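Local coordinates for protein Crov588 (PDB 6NYR) that is of unknown function but folds into a circular leucine-rich-repeat ring made largely of tandem FNIP repeats, at residues 32-37 and 53-58; 432-437 and 452-457. One frame throughout, in Å; residues are numbered along the deposited sequence.

Both contacts join neighbouring turns of the same ring-shaped leucine-rich-repeat solenoid through short parallel strands on its inner wall. Contact 1 lies near the N-terminal end of the chain, whereas contact 2 joins two consecutive FNIP repeats far along it. They lie on opposite sides of the chain's centre, with their own centres about 49 Å and their nearest atoms about 35 Å apart. Buried residues (Ile36 and Ile57; Leu432 and Leu454) point outward into the solenoid core, while Thr35 and Val56, or Ser433 and Ser455, face the ring's opening. No functional site can be assigned to either contact; a glycerol, probably from the crystallisation liquor, sits about 3 Å from the side chain of His453 in contact 2.

Contact 1 of 2, residues 32-37 and 53-58; sequences KIDTIE and NIKVIK
Asp34 and Lys55 run side by side and point the same way, bringing carboxylate and ammonium together in a salt bridge of 2.9 Å between Asp34 OD1 and Lys55 NZ. The lysine gets there by bending late, at chi3 (-66°) and chi4, which brings NZ round to the Asp34 carboxylate. At the foot of these two side chains the backbones are joined as well: Asp34 O takes two amides at once, a short bond of 2.7 Å from Lys55 N in the carbonyl plane and a longer one of 3.3 Å from Val56 N, tilted out of that plane. From here the strands run parallel. Ile36 sits between two bonds, its N giving to Val56 O at 2.8 Å and its O taking Lys58 N at 2.9 Å, the latter almost straight at the hydrogen (169°) and nearly in line with the carbonyl.

Thr35 and Val56 stand next to each other on the face toward the ring's opening, the methyl CG2 of Thr35 lying 3.6 Å from CB of Val56. On the core side, where Ile36 points, Ile54 takes a hydrophobic neighbour on each branch. Its CG1 meets Ile36 CD1 at 3.9 Å, and its CG2 meets the tip of Ile33, CD1, at 4.2 Å, both side chains crossing it at a slant.

Strand 10-12 continues the parallel run beyond 35-37, and Thr12 takes the carboxylate of Glu37 in a hydrogen bond. On the far side of 56-58 comes strand 78-80, where Val56 packs on Glu78 and Tyr80 and Ile57 on Ile79.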
ATOM      1  N   LYS A  32      -0.176  10.252  28.405  1.00103.75           N
ATOM      2  CA  LYS A  32       0.440   9.378  27.411  1.00102.50           C
ATOM      3  C   LYS A  32       0.365   9.934  25.991  1.00 96.60           C
ATOM      4  O   LYS A  32       0.836   9.272  25.063  1.00 93.91           O
ATOM      5  CB  LYS A  32      -0.173   7.975  27.456  1.00105.78           C
ATOM      6  CG  LYS A  32       0.811   6.847  27.037  1.00107.50           C
ATOM      7  CD  LYS A  32       2.176   6.956  27.747  1.00108.66           C
ATOM      8  CE  LYS A  32       2.752   5.594  28.137  1.00108.46           C
ATOM      9  NZ  LYS A  32       4.026   5.268  27.426  1.00106.40           N
ATOM     10  N   ILE A  33      -0.217  11.117  25.787  1.00 94.20           N
ATOM     11  CA  ILE A  33      -0.316  11.709  24.454  1.00 92.49           C
ATOM     12  C   ILE A  33       0.740  12.797  24.327  1.00 89.51           C
ATOM     13  O   ILE A  33       0.857  13.674  25.194  1.00 90.73           O
ATOM     14  CB  ILE A  33      -1.723  12.267  24.170  1.00 91.52           C
ATOM     15  CG1 ILE A  33      -2.062  13.438  25.094  1.00 91.68           C
ATOM     16  CG2 ILE A  33      -2.765  11.155  24.291  1.00 91.01           C
ATOM     17  CD1 ILE A  33      -3.414  14.087  24.776  1.00 90.85           C
ATOM     18  N   ASP A  34       1.517  12.729  23.245  1.00 85.25           N
ATOM     19  CA  ASP A  34       2.540  13.719  22.946  1.00 81.38           C
ATOM     20  C   ASP A  34       2.086  14.774  21.954  1.00 77.96           C
ATOM     21  O   ASP A  34       2.572  15.910  21.999  1.00 75.37           O
ATOM     22  CB  ASP A  34       3.772  13.037  22.328  1.00 81.38           C
ATOM     23  CG  ASP A  34       4.723  12.489  23.351  1.00 87.39           C
ATOM     24  OD1 ASP A  34       4.901  13.135  24.406  1.00 91.37           O
ATOM     25  OD2 ASP A  34       5.315  11.416  23.095  1.00 89.34           O
ATOM     26  N   THR A  35       1.169  14.420  21.061  1.00 76.81           N
ATOM     27  CA  THR A  35       0.840  15.255  19.923  1.00 74.57           C
ATOM     28  C   THR A  35      -0.666  15.419  19.803  1.00 70.57           C
ATOM     29  O   THR A  35      -1.446  14.588  20.272  1.00 69.55           O
ATOM     30  CB  THR A  35       1.386  14.650  18.623  1.00 76.63           C
ATOM     31  OG1 THR A  35       0.426  13.730  18.093  1.00 80.74           O
ATOM     32  CG2 THR A  35       2.684  13.897  18.884  1.00 75.05           C
ATOM     33  N   ILE A  36      -1.059  16.513  19.159  1.00 69.48           N
ATOM     34  CA  ILE A  36      -2.435  16.730  18.736  1.00 68.70           C
ATOM     35  C   ILE A  36      -2.424  16.861  17.221  1.00 68.02           C
ATOM     36  O   ILE A  36      -1.598  17.594  16.663  1.00 67.34           O
ATOM     37  CB  ILE A  36      -3.058  17.980  19.381  1.00 69.08           C
ATOM     38  CG1 ILE A  36      -3.217  17.783  20.886  1.00 69.63           C
ATOM     39  CG2 ILE A  36      -4.406  18.280  18.731  1.00 70.43           C
ATOM     40  CD1 ILE A  36      -3.639  19.038  21.622  1.00 71.37           C
ATOM     41  N   GLU A  37      -3.333  16.157  16.558  1.00 67.77           N
ATOM     42  CA  GLU A  37      -3.541  16.295  15.122  1.00 65.90           C
ATOM     43  C   GLU A  37      -4.905  16.930  14.891  1.00 68.44           C
ATOM     44  O   GLU A  37      -5.933  16.356  15.265  1.00 71.96           O
ATOM     45  CB  GLU A  37      -3.453  14.945  14.412  1.00 64.59           C
ATOM     46  CG  GLU A  37      -2.045  14.389  14.296  1.00 66.80           C
ATOM     47  CD  GLU A  37      -1.993  13.112  13.479  1.00 70.51           C
ATOM     48  OE1 GLU A  37      -3.072  12.598  13.113  1.00 71.24           O
ATOM     49  OE2 GLU A  37      -0.876  12.628  13.196  1.00 70.84           O
ATOM     50  N   ASN A  53       1.555  18.942  28.421  1.00 82.58           N
ATOM     51  CA  ASN A  53       2.028  17.602  28.097  1.00 82.91           C
ATOM     52  C   ASN A  53       2.187  17.381  26.596  1.00 79.19           C
ATOM     53  O   ASN A  53       2.989  16.534  26.185  1.00 76.86           O
ATOM     54  CB  ASN A  53       1.067  16.555  28.666  1.00 86.20           C
ATOM     55  CG  ASN A  53      -0.351  16.726  28.153  1.00 90.43           C
ATOM     56  OD1 ASN A  53      -0.770  17.832  27.805  1.00 98.58           O
ATOM     57  ND2 ASN A  53      -1.098  15.628  28.104  1.00 86.80           N
ATOM     58  N   ILE A  54       1.454  18.117  25.761  1.00 79.49           N
ATOM     59  CA  ILE A  54       1.514  17.917  24.315  1.00 79.99           C
ATOM     60  C   ILE A  54       2.614  18.812  23.766  1.00 75.80           C
ATOM     61  O   ILE A  54       2.658  20.015  24.049  1.00 73.93           O
ATOM     62  CB  ILE A  54       0.149  18.172  23.648  1.00 81.67           C
ATOM     63  CG1 ILE A  54      -0.199  19.638  23.410  1.00 81.52           C
ATOM     64  CG2 ILE A  54      -0.967  17.478  24.465  1.00 83.75           C
ATOM     65  CD1 ILE A  54       0.451  20.231  22.169  1.00 80.56           C
ATOM     66  N   LYS A  55       3.524  18.208  23.009  1.00 76.53           N
ATOM     67  CA  LYS A  55       4.705  18.879  22.485  1.00 79.09           C
ATOM     68  C   LYS A  55       4.671  19.058  20.978  1.00 74.76           C
ATOM     69  O   LYS A  55       5.551  19.735  20.432  1.00 74.05           O
ATOM     70  CB  LYS A  55       5.954  18.081  22.893  1.00 82.70           C
ATOM     71  CG  LYS A  55       6.000  17.801  24.397  1.00 88.03           C
ATOM     72  CD  LYS A  55       7.407  17.534  24.910  1.00 93.74           C
ATOM     73  CE  LYS A  55       7.956  16.236  24.332  1.00 97.63           C
ATOM     74  NZ  LYS A  55       7.107  15.062  24.710  1.00 99.77           N
ATOM     75  N   VAL A  56       3.677  18.489  20.302  1.00 72.50           N
ATOM     76  CA  VAL A  56       3.575  18.511  18.850  1.00 69.11           C
ATOM     77  C   VAL A  56       2.139  18.860  18.488  1.00 69.51           C
ATOM     78  O   VAL A  56       1.200  18.226  18.982  1.00 69.67           O
ATOM     79  CB  VAL A  56       3.972  17.156  18.233  1.00 68.79           C
ATOM     80  CG1 VAL A  56       3.849  17.204  16.717  1.00 68.82           C
ATOM     81  CG2 VAL A  56       5.384  16.771  18.660  1.00 68.99           C
ATOM     82  N   ILE A  57       1.968  19.858  17.625  1.00 67.19           N
ATOM     83  CA  ILE A  57       0.654  20.252  17.122  1.00 66.83           C
ATOM     84  C   ILE A  57       0.728  20.206  15.602  1.00 66.28           C
ATOM     85  O   ILE A  57       1.349  21.074  14.975  1.00 65.16           O
ATOM     86  CB  ILE A  57       0.231  21.643  17.620  1.00 67.49           C
ATOM     87  CG1 ILE A  57       0.064  21.622  19.146  1.00 68.43           C
ATOM     88  CG2 ILE A  57      -1.062  22.080  16.949  1.00 67.12           C
ATOM     89  CD1 ILE A  57      -0.301  22.958  19.758  1.00 67.46           C
ATOM     90  N   LYS A  58       0.092  19.200  15.011  1.00 66.65           N
ATOM     91  CA  LYS A  58       0.080  18.987  13.570  1.00 67.69           C
ATOM     92  C   LYS A  58      -1.304  19.330  13.042  1.00 65.70           C
ATOM     93  O   LYS A  58      -2.305  18.795  13.527  1.00 64.80           O
ATOM     94  CB  LYS A  58       0.452  17.535  13.242  1.00 70.06           C
ATOM     95  CG  LYS A  58       0.779  17.276  11.779  1.00 75.75           C
ATOM     96  CD  LYS A  58      -0.459  16.938  10.968  1.00 82.27           C
ATOM     97  CE  LYS A  58      -0.093  16.508   9.550  1.00 83.90           C
ATOM     98  NZ  LYS A  58       0.324  15.079   9.468  1.00 84.76           N
TER

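Contact 2 of 2, residues 432-437 and 452-457; sequences LSFGCK and THLSFG
Phe434 O accepts a 2.8 Å hydrogen bond from a water that also bonds Ser455 OG, a bridge between two successive FNIP repeats of this leucine-rich-repeat solenoid. The serine hydroxyl is placed for it by chi1 of 76°, which tucks OG over the backbone, flanked by its own N and C. Parallel strands 431-433 and 453-455 are joined directly by Leu432 N to His453 O at 3.0 Å, by a longer bond from Ser455 N to Leu432 O and, just past the first strand, by Phe434 N to Ser455 O at 3.0 Å, which is nearly linear.

Toward the solenoid core, Leu432 and Leu454 lie alongside one another, with CG of the first 4.1 Å from CD1 of the second. That same Leu454 methyl also reaches the edge of the Phe434 ring. Each phenylalanine also stacks on the ring four residues further along the chain, Phe434 on Phe438 and Phe456 on Phe460. Between the repeats, the rings of Phe434 and Phe456 point the same way with planes only 16° apart, yet are slid so far that they scarcely overlap: the centroids are 5.3 Å apart, and the touch comes from Phe434 CD2 to Phe456 CE2 at 3.7 Å.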
ATOM      1  N   LEU A 432      -0.135 -22.504  -7.870  1.00 45.13           N
ATOM      2  CA  LEU A 432      -0.542 -22.560  -9.267  1.00 48.22           C
ATOM      3  C   LEU A 432      -1.737 -21.642  -9.463  1.00 44.76           C
ATOM      4  O   LEU A 432      -2.738 -21.755  -8.748  1.00 45.35           O
ATOM      5  CB  LEU A 432      -0.892 -23.988  -9.687  1.00 49.99           C
ATOM      6  CG  LEU A 432      -1.388 -24.128 -11.127  1.00 49.77           C
ATOM      7  CD1 LEU A 432      -0.397 -23.480 -12.089  1.00 51.65           C
ATOM      8  CD2 LEU A 432      -1.616 -25.583 -11.489  1.00 49.50           C
ATOM      9  N   SER A 433      -1.637 -20.745 -10.436  1.00 44.44           N
ATOM     10  CA  SER A 433      -2.648 -19.720 -10.663  1.00 44.86           C
ATOM     11  C   SER A 433      -2.960 -19.663 -12.148  1.00 41.72           C
ATOM     12  O   SER A 433      -2.060 -19.440 -12.966  1.00 40.25           O
ATOM     13  CB  SER A 433      -2.165 -18.362 -10.150  1.00 48.51           C
ATOM     14  OG  SER A 433      -3.188 -17.387 -10.238  1.00 53.87           O
ATOM     15  N   PHE A 434      -4.229 -19.873 -12.492  1.00 41.50           N
ATOM     16  CA  PHE A 434      -4.694 -19.793 -13.869  1.00 45.04           C
ATOM     17  C   PHE A 434      -5.358 -18.446 -14.125  1.00 46.80           C
ATOM     18  O   PHE A 434      -6.059 -17.913 -13.260  1.00 45.92           O
ATOM     19  CB  PHE A 434      -5.689 -20.912 -14.193  1.00 46.30           C
ATOM     20  CG  PHE A 434      -5.064 -22.268 -14.304  1.00 47.48           C
ATOM     21  CD1 PHE A 434      -4.334 -22.616 -15.427  1.00 45.95           C
ATOM     22  CD2 PHE A 434      -5.215 -23.201 -13.290  1.00 46.90           C
ATOM     23  CE1 PHE A 434      -3.760 -23.861 -15.534  1.00 49.50           C
ATOM     24  CE2 PHE A 434      -4.642 -24.450 -13.393  1.00 46.76           C
ATOM     25  CZ  PHE A 434      -3.914 -24.781 -14.513  1.00 50.84           C
ATOM     26  N   GLY A 435      -5.152 -17.917 -15.329  1.00 49.15           N
ATOM     27  CA  GLY A 435      -5.681 -16.626 -15.703  1.00 46.19           C
ATOM     28  C   GLY A 435      -7.108 -16.702 -16.216  1.00 44.69           C
ATOM     29  O   GLY A 435      -7.819 -17.697 -16.060  1.00 41.76           O
ATOM     30  N   CYS A 436      -7.525 -15.605 -16.853  1.00 45.09           N
ATOM     31  CA  CYS A 436      -8.918 -15.447 -17.261  1.00 44.74           C
ATOM     32  C   CYS A 436      -9.401 -16.630 -18.091  1.00 45.21           C
ATOM     33  O   CYS A 436     -10.410 -17.264 -17.758  1.00 44.16           O
ATOM     34  CB  CYS A 436      -9.069 -14.137 -18.045  1.00 48.25           C
ATOM     35  SG  CYS A 436     -10.724 -13.782 -18.678  1.00 47.89           S
ATOM     36  N   LYS A 437      -8.688 -16.950 -19.168  1.00 45.09           N
ATOM     37  CA  LYS A 437      -9.239 -17.785 -20.222  1.00 46.32           C
ATOM     38  C   LYS A 437      -9.068 -19.287 -20.019  1.00 46.31           C
ATOM     39  O   LYS A 437      -9.672 -20.060 -20.771  1.00 46.96           O
ATOM     40  CB  LYS A 437      -8.608 -17.418 -21.571  1.00 48.94           C
ATOM     41  CG  LYS A 437      -8.987 -16.080 -22.178  1.00 51.48           C
ATOM     42  CD  LYS A 437     -10.450 -16.119 -22.597  1.00 55.73           C
ATOM     43  CE  LYS A 437     -10.775 -15.012 -23.577  1.00 59.93           C
ATOM     44  NZ  LYS A 437     -10.274 -15.452 -24.934  1.00 61.82           N
ATOM     45  N   THR A 452      -0.186 -26.642  -2.776  1.00 48.98           N
ATOM     46  CA  THR A 452      -1.040 -26.197  -1.684  1.00 48.99           C
ATOM     47  C   THR A 452      -2.041 -25.121  -2.084  1.00 49.37           C
ATOM     48  O   THR A 452      -3.133 -25.078  -1.515  1.00 49.97           O
ATOM     49  CB  THR A 452      -0.185 -25.664  -0.523  1.00 53.53           C
ATOM     50  OG1 THR A 452       0.626 -24.580  -0.988  1.00 59.51           O
ATOM     51  CG2 THR A 452       0.705 -26.765   0.037  1.00 53.47           C
ATOM     52  N   HIS A 453      -1.707 -24.258  -3.039  1.00 47.38           N
ATOM     53  CA  HIS A 453      -2.590 -23.175  -3.447  1.00 48.54           C
ATOM     54  C   HIS A 453      -2.962 -23.328  -4.912  1.00 42.78           C
ATOM     55  O   HIS A 453      -2.083 -23.417  -5.775  1.00 43.39           O
ATOM     56  CB  HIS A 453      -1.946 -21.808  -3.232  1.00 52.40           C
ATOM     57  CG  HIS A 453      -1.834 -21.410  -1.798  1.00 58.02           C
ATOM     58  ND1 HIS A 453      -2.401 -20.273  -1.274  1.00 58.35           N
ATOM     59  CD2 HIS A 453      -1.263 -22.045  -0.760  1.00 59.34           C
ATOM     60  CE1 HIS A 453      -2.117 -20.194   0.017  1.00 58.28           C
ATOM     61  NE2 HIS A 453      -1.388 -21.240   0.341  1.00 59.40           N
ATOM     62  N   LEU A 454      -4.264 -23.337  -5.187  1.00 42.09           N
ATOM     63  CA  LEU A 454      -4.779 -23.428  -6.548  1.00 41.63           C
ATOM     64  C   LEU A 454      -5.909 -22.426  -6.710  1.00 42.39           C
ATOM     65  O   LEU A 454      -6.842 -22.403  -5.902  1.00 42.68           O
ATOM     66  CB  LEU A 454      -5.272 -24.844  -6.860  1.00 41.10           C
ATOM     67  CG  LEU A 454      -5.953 -25.070  -8.207  1.00 39.60           C
ATOM     68  CD1 LEU A 454      -5.026 -24.766  -9.367  1.00 39.94           C
ATOM     69  CD2 LEU A 454      -6.468 -26.506  -8.291  1.00 40.13           C
ATOM     70  N   SER A 455      -5.829 -21.606  -7.755  1.00 45.23           N
ATOM     71  CA  SER A 455      -6.862 -20.624  -8.044  1.00 46.07           C
ATOM     72  C   SER A 455      -7.116 -20.602  -9.543  1.00 44.47           C
ATOM     73  O   SER A 455      -6.177 -20.689 -10.340  1.00 43.07           O
ATOM     74  CB  SER A 455      -6.464 -19.228  -7.557  1.00 46.82           C
ATOM     75  OG  SER A 455      -5.513 -18.643  -8.423  1.00 51.32           O
ATOM     76  N   PHE A 456      -8.386 -20.467  -9.914  1.00 43.37           N
ATOM     77  CA  PHE A 456      -8.809 -20.432 -11.303  1.00 45.48           C
ATOM     78  C   PHE A 456      -9.365 -19.059 -11.650  1.00 45.22           C
ATOM     79  O   PHE A 456      -9.831 -18.312 -10.785  1.00 42.75           O
ATOM     80  CB  PHE A 456      -9.871 -21.504 -11.586  1.00 46.03           C
ATOM     81  CG  PHE A 456      -9.351 -22.909 -11.515  1.00 46.35           C
ATOM     82  CD1 PHE A 456      -9.338 -23.598 -10.314  1.00 50.31           C
ATOM     83  CD2 PHE A 456      -8.895 -23.551 -12.654  1.00 46.76           C
ATOM     84  CE1 PHE A 456      -8.863 -24.898 -10.252  1.00 51.66           C
ATOM     85  CE2 PHE A 456      -8.425 -24.844 -12.596  1.00 48.19           C
ATOM     86  CZ  PHE A 456      -8.407 -25.518 -11.393  1.00 49.56           C
ATOM     87  N   GLY A 457      -9.318 -18.737 -12.941  1.00 46.22           N
ATOM     88  CA  GLY A 457      -9.777 -17.461 -13.442  1.00 43.87           C
ATOM     89  C   GLY A 457     -11.226 -17.478 -13.886  1.00 40.26           C
ATOM     90  O   GLY A 457     -11.996 -18.388 -13.566  1.00 37.33           O
TER
HETATM   91  O   HOH W   1      -6.483 -16.752 -10.707  1.00 40.10           O
HETATM   92  O   HOH W   2      -9.569 -19.498 -15.679  1.00 32.61           O